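Aminotransferase class I and II (PDB 3P6K) probably transfers amino groups between amino acids and keto acids with a pyridoxal phosphate cofactor, as in other class I and II aminotransferases. Local coordinates at residues Pro104-Ile109 with Thr154-Cys159; Asn161-Pro166 with Ala304-Ser309. All coordinates share one frame; numbering follows the deposited sequence.

Contact 1: residues Pro104-Ile109 with Thr154-Cys159; sequences PGDHVI and TTKMIC
Two neighbouring parallel strands of the large mixed sheet, typical of the PLP-dependent aminotransferase fold, meet here at their N-terminal ends: strand 107-112 and strand 155-161. Their axes approach to 4.9 Å and are inclined to each other by 20°. Three backbone bonds join them. Lys156 N donates to His107 O at 2.8 Å, Ile109 N to Met157 O at 3.0 Å, and Cys159 N to Ile109 O at 2.8 Å. Two side-chain pairs extend the pairing at the strand starts. The His107 ring extends toward Thr155 with CG anti to the backbone N (chi1 -180°). Its ND1 meets Thr155 OG1 at 2.7 Å, at the ring edge and in the ring plane. On the far side of the ring NE2 is bonded to Asp130 OD2, so both ring nitrogens are engaged and the ring's rotation is fixed. The Lys156 chain bends at chi2, chi3 and chi4 and crosses Asp106 obliquely, which brings Lys156 NZ to 2.6 Å from Asp106 OD2. The ammonium meets Asp106 OD2 from above the carboxylate plane, 35° out of it. Asp106 OD2 also accepts from Glu103 N, and Lys156 NZ also donates to Leu101 O. Further along, Val108 CG1 touches Cys159 SG, on the face packed by helix 89-101. Ile109 and Ile158 line the face that meets helix 144-150. The largely buried seam thus has apolar faces, while its polar groups sit near the strand starts. The second partners of both charged groups tie the salt bridge to the end of helix 89-101 and the turn after it, and probably steady both charges.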
loop_
_atom_site.group_PDB
_atom_site.type_symbol
_atom_site.label_atom_id
_atom_site.label_comp_id
_atom_site.label_asym_id
_atom_site.label_seq_id
_atom_site.Cartn_x
_atom_site.Cartn_y
_atom_site.Cartn_z
ATOM N N PRO B 104 -11.105 2.633 18.767
ATOM C CA PRO B 104 -11.576 1.538 19.657
ATOM C C PRO B 104 -12.932 1.876 20.261
ATOM O O PRO B 104 -13.177 3.042 20.605
ATOM C CB PRO B 104 -10.499 1.480 20.756
ATOM C CG PRO B 104 -9.281 1.977 20.105
ATOM C CD PRO B 104 -9.736 3.050 19.128
ATOM N N GLY B 105 -13.813 0.884 20.345
ATOM C CA GLY B 105 -15.165 1.088 20.886
ATOM C C GLY B 105 -16.196 1.572 19.866
ATOM O O GLY B 105 -17.373 1.551 20.179
ATOM N N ASP B 106 -15.793 2.019 18.666
ATOM C CA ASP B 106 -16.769 2.461 17.637
ATOM C C ASP B 106 -17.624 1.306 17.132
ATOM O O ASP B 106 -17.112 0.214 16.907
ATOM C CB ASP B 106 -16.085 3.085 16.401
ATOM C CG ASP B 106 -15.547 4.490 16.641
ATOM O OD1 ASP B 106 -15.826 5.093 17.677
ATOM O OD2 ASP B 106 -14.825 5.004 15.755
ATOM N N HIS B 107 -18.923 1.560 16.959
ATOM C CA HIS B 107 -19.825 0.569 16.368
ATOM C C HIS B 107 -19.758 0.738 14.829
ATOM O O HIS B 107 -19.912 1.850 14.314
ATOM C CB HIS B 107 -21.243 0.694 16.921
ATOM C CG HIS B 107 -22.200 -0.306 16.350
ATOM N ND1 HIS B 107 -23.405 0.055 15.782
ATOM C CD2 HIS B 107 -22.113 -1.657 16.239
ATOM C CE1 HIS B 107 -24.019 -1.035 15.354
ATOM N NE2 HIS B 107 -23.260 -2.085 15.624
ATOM N N VAL B 108 -19.505 -0.380 14.146
ATOM C CA VAL B 108 -19.400 -0.485 12.678
ATOM C C VAL B 108 -20.339 -1.592 12.184
ATOM O O VAL B 108 -20.394 -2.649 12.807
ATOM C CB VAL B 108 -17.957 -0.840 12.269
ATOM C CG1 VAL B 108 -17.841 -1.204 10.764
ATOM C CG2 VAL B 108 -17.021 0.300 12.634
ATOM N N ILE B 109 -21.111 -1.330 11.126
ATOM C CA ILE B 109 -21.998 -2.334 10.522
ATOM C C ILE B 109 -21.404 -2.677 9.159
ATOM O O ILE B 109 -21.156 -1.767 8.357
ATOM C CB ILE B 109 -23.433 -1.843 10.341
ATOM C CG1 ILE B 109 -24.075 -1.554 11.704
ATOM C CG2 ILE B 109 -24.278 -2.907 9.631
ATOM C CD1 ILE B 109 -25.450 -0.865 11.608
ATOM N N THR B 154 -24.914 5.785 18.200
ATOM C CA THR B 154 -23.475 5.985 18.174
ATOM C C THR B 154 -22.744 5.280 17.005
ATOM O O THR B 154 -21.504 5.341 16.964
ATOM C CB THR B 154 -22.874 5.490 19.524
ATOM O OG1 THR B 154 -23.107 4.079 19.667
ATOM C CG2 THR B 154 -23.514 6.229 20.716
ATOM N N THR B 155 -23.472 4.639 16.064
ATOM C CA THR B 155 -22.851 3.913 14.916
ATOM C C THR B 155 -21.949 4.858 14.084
ATOM O O THR B 155 -22.401 5.888 13.606
ATOM C CB THR B 155 -23.905 3.220 14.015
ATOM O OG1 THR B 155 -24.615 2.232 14.776
ATOM C CG2 THR B 155 -23.253 2.535 12.816
ATOM N N LYS B 156 -20.672 4.507 13.960
ATOM C CA LYS B 156 -19.679 5.363 13.322
ATOM C C LYS B 156 -19.751 5.261 11.802
ATOM O O LYS B 156 -19.681 6.285 11.127
ATOM C CB LYS B 156 -18.261 5.000 13.810
ATOM C CG LYS B 156 -17.046 5.687 13.089
ATOM C CD LYS B 156 -16.993 7.216 13.219
ATOM C CE LYS B 156 -16.457 7.702 14.566
ATOM N NZ LYS B 156 -14.997 7.424 14.726
HETATM N N MSE B 157 -19.869 4.025 11.297
HETATM C CA MSE B 157 -19.808 3.747 9.857
HETATM C C MSE B 157 -20.535 2.489 9.459
HETATM O O MSE B 157 -20.567 1.528 10.231
HETATM C CB MSE B 157 -18.327 3.576 9.471
HETATM C CG MSE B 157 -17.993 3.348 7.975
HETATM SE SE MSE B 157 -16.067 3.135 7.820
HETATM C CE MSE B 157 -15.583 5.009 8.006
ATOM N N ILE B 158 -21.083 2.508 8.242
ATOM C CA ILE B 158 -21.694 1.356 7.595
ATOM C C ILE B 158 -20.776 1.051 6.400
ATOM O O ILE B 158 -20.484 1.967 5.628
ATOM C CB ILE B 158 -23.114 1.647 7.076
ATOM C CG1 ILE B 158 -24.039 2.087 8.205
ATOM C CG2 ILE B 158 -23.696 0.439 6.383
ATOM C CD1 ILE B 158 -25.428 2.453 7.754
ATOM N N CYS B 159 -20.301 -0.184 6.254
ATOM C CA CYS B 159 -19.439 -0.576 5.124
ATOM C C CYS B 159 -20.196 -1.412 4.107
ATOM O O CYS B 159 -20.763 -2.455 4.466
ATOM C CB CYS B 159 -18.254 -1.417 5.591
ATOM S SG CYS B 159 -17.148 -0.542 6.723
#

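Contact 2: residues Asn161-Pro166 with Ala304-Ser309; sequences NNANNP and AVVSTS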
loop_
_atom_site.group_PDB
_atom_site.type_symbol
_atom_site.label_atom_id
_atom_site.label_comp_id
_atom_site.label_asym_id
_atom_site.label_seq_id
_atom_site.Cartn_x
_atom_site.Cartn_y
_atom_site.Cartn_z
ATOM N N ASN B 161 -20.089 -2.790 -0.299
ATOM C CA ASN B 161 -19.321 -3.062 -1.519
ATOM C C ASN B 161 -20.395 -3.055 -2.606
ATOM O O ASN B 161 -21.310 -3.861 -2.549
ATOM C CB ASN B 161 -18.650 -4.398 -1.332
ATOM C CG ASN B 161 -17.613 -4.770 -2.409
ATOM O OD1 ASN B 161 -17.284 -5.959 -2.515
ATOM N ND2 ASN B 161 -17.066 -3.782 -3.178
ATOM N N ASN B 162 -20.326 -2.112 -3.532
ATOM C CA ASN B 162 -21.369 -1.906 -4.520
ATOM C C ASN B 162 -20.774 -1.687 -5.918
ATOM O O ASN B 162 -20.201 -0.615 -6.167
ATOM C CB ASN B 162 -22.207 -0.688 -4.085
ATOM C CG ASN B 162 -23.601 -0.698 -4.646
ATOM O OD1 ASN B 162 -24.247 -1.727 -4.622
ATOM N ND2 ASN B 162 -24.096 0.449 -5.096
ATOM N N ALA B 163 -20.855 -2.651 -6.842
ATOM C CA ALA B 163 -21.486 -3.971 -6.685
ATOM C C ALA B 163 -20.688 -4.843 -5.706
ATOM O O ALA B 163 -19.498 -4.585 -5.442
ATOM C CB ALA B 163 -21.655 -4.685 -8.057
ATOM N N ASN B 164 -21.360 -5.844 -5.140
ATOM C CA ASN B 164 -20.733 -6.693 -4.150
ATOM C C ASN B 164 -19.908 -7.837 -4.757
ATOM O O ASN B 164 -20.252 -8.373 -5.791
ATOM C CB ASN B 164 -21.754 -7.273 -3.182
ATOM C CG ASN B 164 -21.116 -7.831 -1.906
ATOM O OD1 ASN B 164 -20.014 -7.419 -1.494
ATOM N ND2 ASN B 164 -21.826 -8.728 -1.249
ATOM N N ASN B 165 -18.806 -8.139 -4.077
ATOM C CA ASN B 165 -17.925 -9.269 -4.333
ATOM C C ASN B 165 -18.345 -10.247 -3.216
ATOM O O ASN B 165 -18.140 -9.921 -2.056
ATOM C CB ASN B 165 -16.464 -8.803 -4.191
ATOM C CG ASN B 165 -15.420 -9.922 -4.401
ATOM O OD1 ASN B 165 -15.695 -11.118 -4.325
ATOM N ND2 ASN B 165 -14.196 -9.495 -4.635
ATOM N N PRO B 166 -18.778 -11.484 -3.542
ATOM C CA PRO B 166 -18.779 -12.201 -4.826
ATOM C C PRO B 166 -19.979 -12.159 -5.750
ATOM O O PRO B 166 -19.860 -12.573 -6.903
ATOM C CB PRO B 166 -18.612 -13.659 -4.357
ATOM C CG PRO B 166 -19.394 -13.728 -3.131
ATOM C CD PRO B 166 -19.227 -12.388 -2.451
ATOM N N ALA B 304 -25.635 -7.800 -11.805
ATOM C CA ALA B 304 -26.116 -6.575 -12.492
ATOM C C ALA B 304 -25.096 -6.116 -13.528
ATOM O O ALA B 304 -24.591 -4.999 -13.442
ATOM C CB ALA B 304 -26.396 -5.452 -11.450
ATOM N N VAL B 305 -24.802 -6.970 -14.516
ATOM C CA VAL B 305 -23.749 -6.741 -15.540
ATOM C C VAL B 305 -22.450 -6.205 -14.916
ATOM O O VAL B 305 -21.910 -5.133 -15.253
ATOM C CB VAL B 305 -24.240 -5.881 -16.746
ATOM C CG1 VAL B 305 -23.298 -6.071 -17.951
ATOM C CG2 VAL B 305 -25.626 -6.285 -17.136
ATOM N N VAL B 306 -21.973 -7.037 -14.003
ATOM C CA VAL B 306 -20.761 -6.867 -13.225
ATOM C C VAL B 306 -19.977 -8.162 -13.468
ATOM O O VAL B 306 -20.584 -9.222 -13.601
ATOM C CB VAL B 306 -21.231 -6.671 -11.720
ATOM C CG1 VAL B 306 -20.182 -6.875 -10.737
ATOM C CG2 VAL B 306 -21.865 -5.265 -11.575
ATOM N N SER B 307 -18.653 -8.096 -13.464
ATOM C CA SER B 307 -17.832 -9.245 -13.841
ATOM C C SER B 307 -17.661 -10.356 -12.776
ATOM O O SER B 307 -16.864 -11.234 -12.989
ATOM C CB SER B 307 -16.451 -8.766 -14.306
ATOM O OG SER B 307 -15.613 -8.452 -13.212
ATOM N N THR B 308 -18.364 -10.293 -11.634
ATOM C CA THR B 308 -18.276 -11.347 -10.611
ATOM C C THR B 308 -19.671 -11.941 -10.504
ATOM O O THR B 308 -20.673 -11.258 -10.788
ATOM C CB THR B 308 -17.670 -10.861 -9.241
ATOM O OG1 THR B 308 -17.514 -11.983 -8.346
ATOM C CG2 THR B 308 -18.525 -9.788 -8.592
ATOM N N SER B 309 -19.718 -13.249 -10.237
ATOM C CA SER B 309 -20.971 -13.988 -10.061
ATOM C C SER B 309 -20.738 -15.000 -9.001
ATOM O O SER B 309 -19.573 -15.349 -8.708
ATOM C CB SER B 309 -21.454 -14.679 -11.334
ATOM O OG SER B 309 -20.610 -15.735 -11.765
#
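Thr308 faces the backbone of Asn164-Pro166 with both branches, and Val306 meets Ala163 with its two methyls. The Thr308 hydroxyl lies anti to its own backbone N (chi1 -175°), which directs OG1 to Pro166 O. OG1 donates to that oxygen at 2.8 Å, tilted 35° from the carbonyl plane. The methyl Thr308 CG2 lies 3.6 Å from Asn164 O and 3.5 Å from Pro166 O, while only the hydroxyl makes a hydrogen bond. One threonine therefore touches the carbonyl oxygens of Asn164 and Pro166, two residues apart. Two residues before Thr308, Val306 CG2 and CG1 straddle the Ala163 methyl, with Ala163 CB 3.6 Å from Val306 CG2 and 3.8 Å from Val306 CG1. The loop 161-166 has an unusual shape, with cis peptides before Ala163 and before Pro166. Asn165 N donates to Asn161 OD1 at 3.1 Å, from above the amide plane, and this bond bridges the turn. Asn165 itself points its polar end out of the pair. Its ND2 bonds to O3 of the modified residue LLP at position 222, and its OD1 to Arg347 NH1. LLP is lysine joined to pyridoxal phosphate, so this loop borders the cofactor. Arg347 also packs against Pro166 and Thr308. In this family an asparagine at the cofactor O3 and an arginine for the substrate carboxylate are usual, and these two probably serve so. The single hydroxyl bond and the small apolar patch join the cofactor-side loop to the start of strand 308-313, and probably help set Asn165 against the cofactor.

Overall arrangement
The two contacts come in series along the chain, and their centres lie about 24 Å apart. Strand 155-161 connects them. Contact 1 holds its N-terminal end beside strand 107-112 in the seven-stranded mixed sheet, near the periphery of the chain. Contact 2 begins where that strand ends, and its centre is about 7 Å from the centre of the chain. There the loop 161-166 meets residues 304-309, which lead into the four-stranded antiparallel sheet. Contact 1 lies within one sheet, whereas contact 2 links the large sheet to the small one. The shared strand runs from the periphery toward the cofactor, consistent with an active site at the C-terminal ends of the parallel strands.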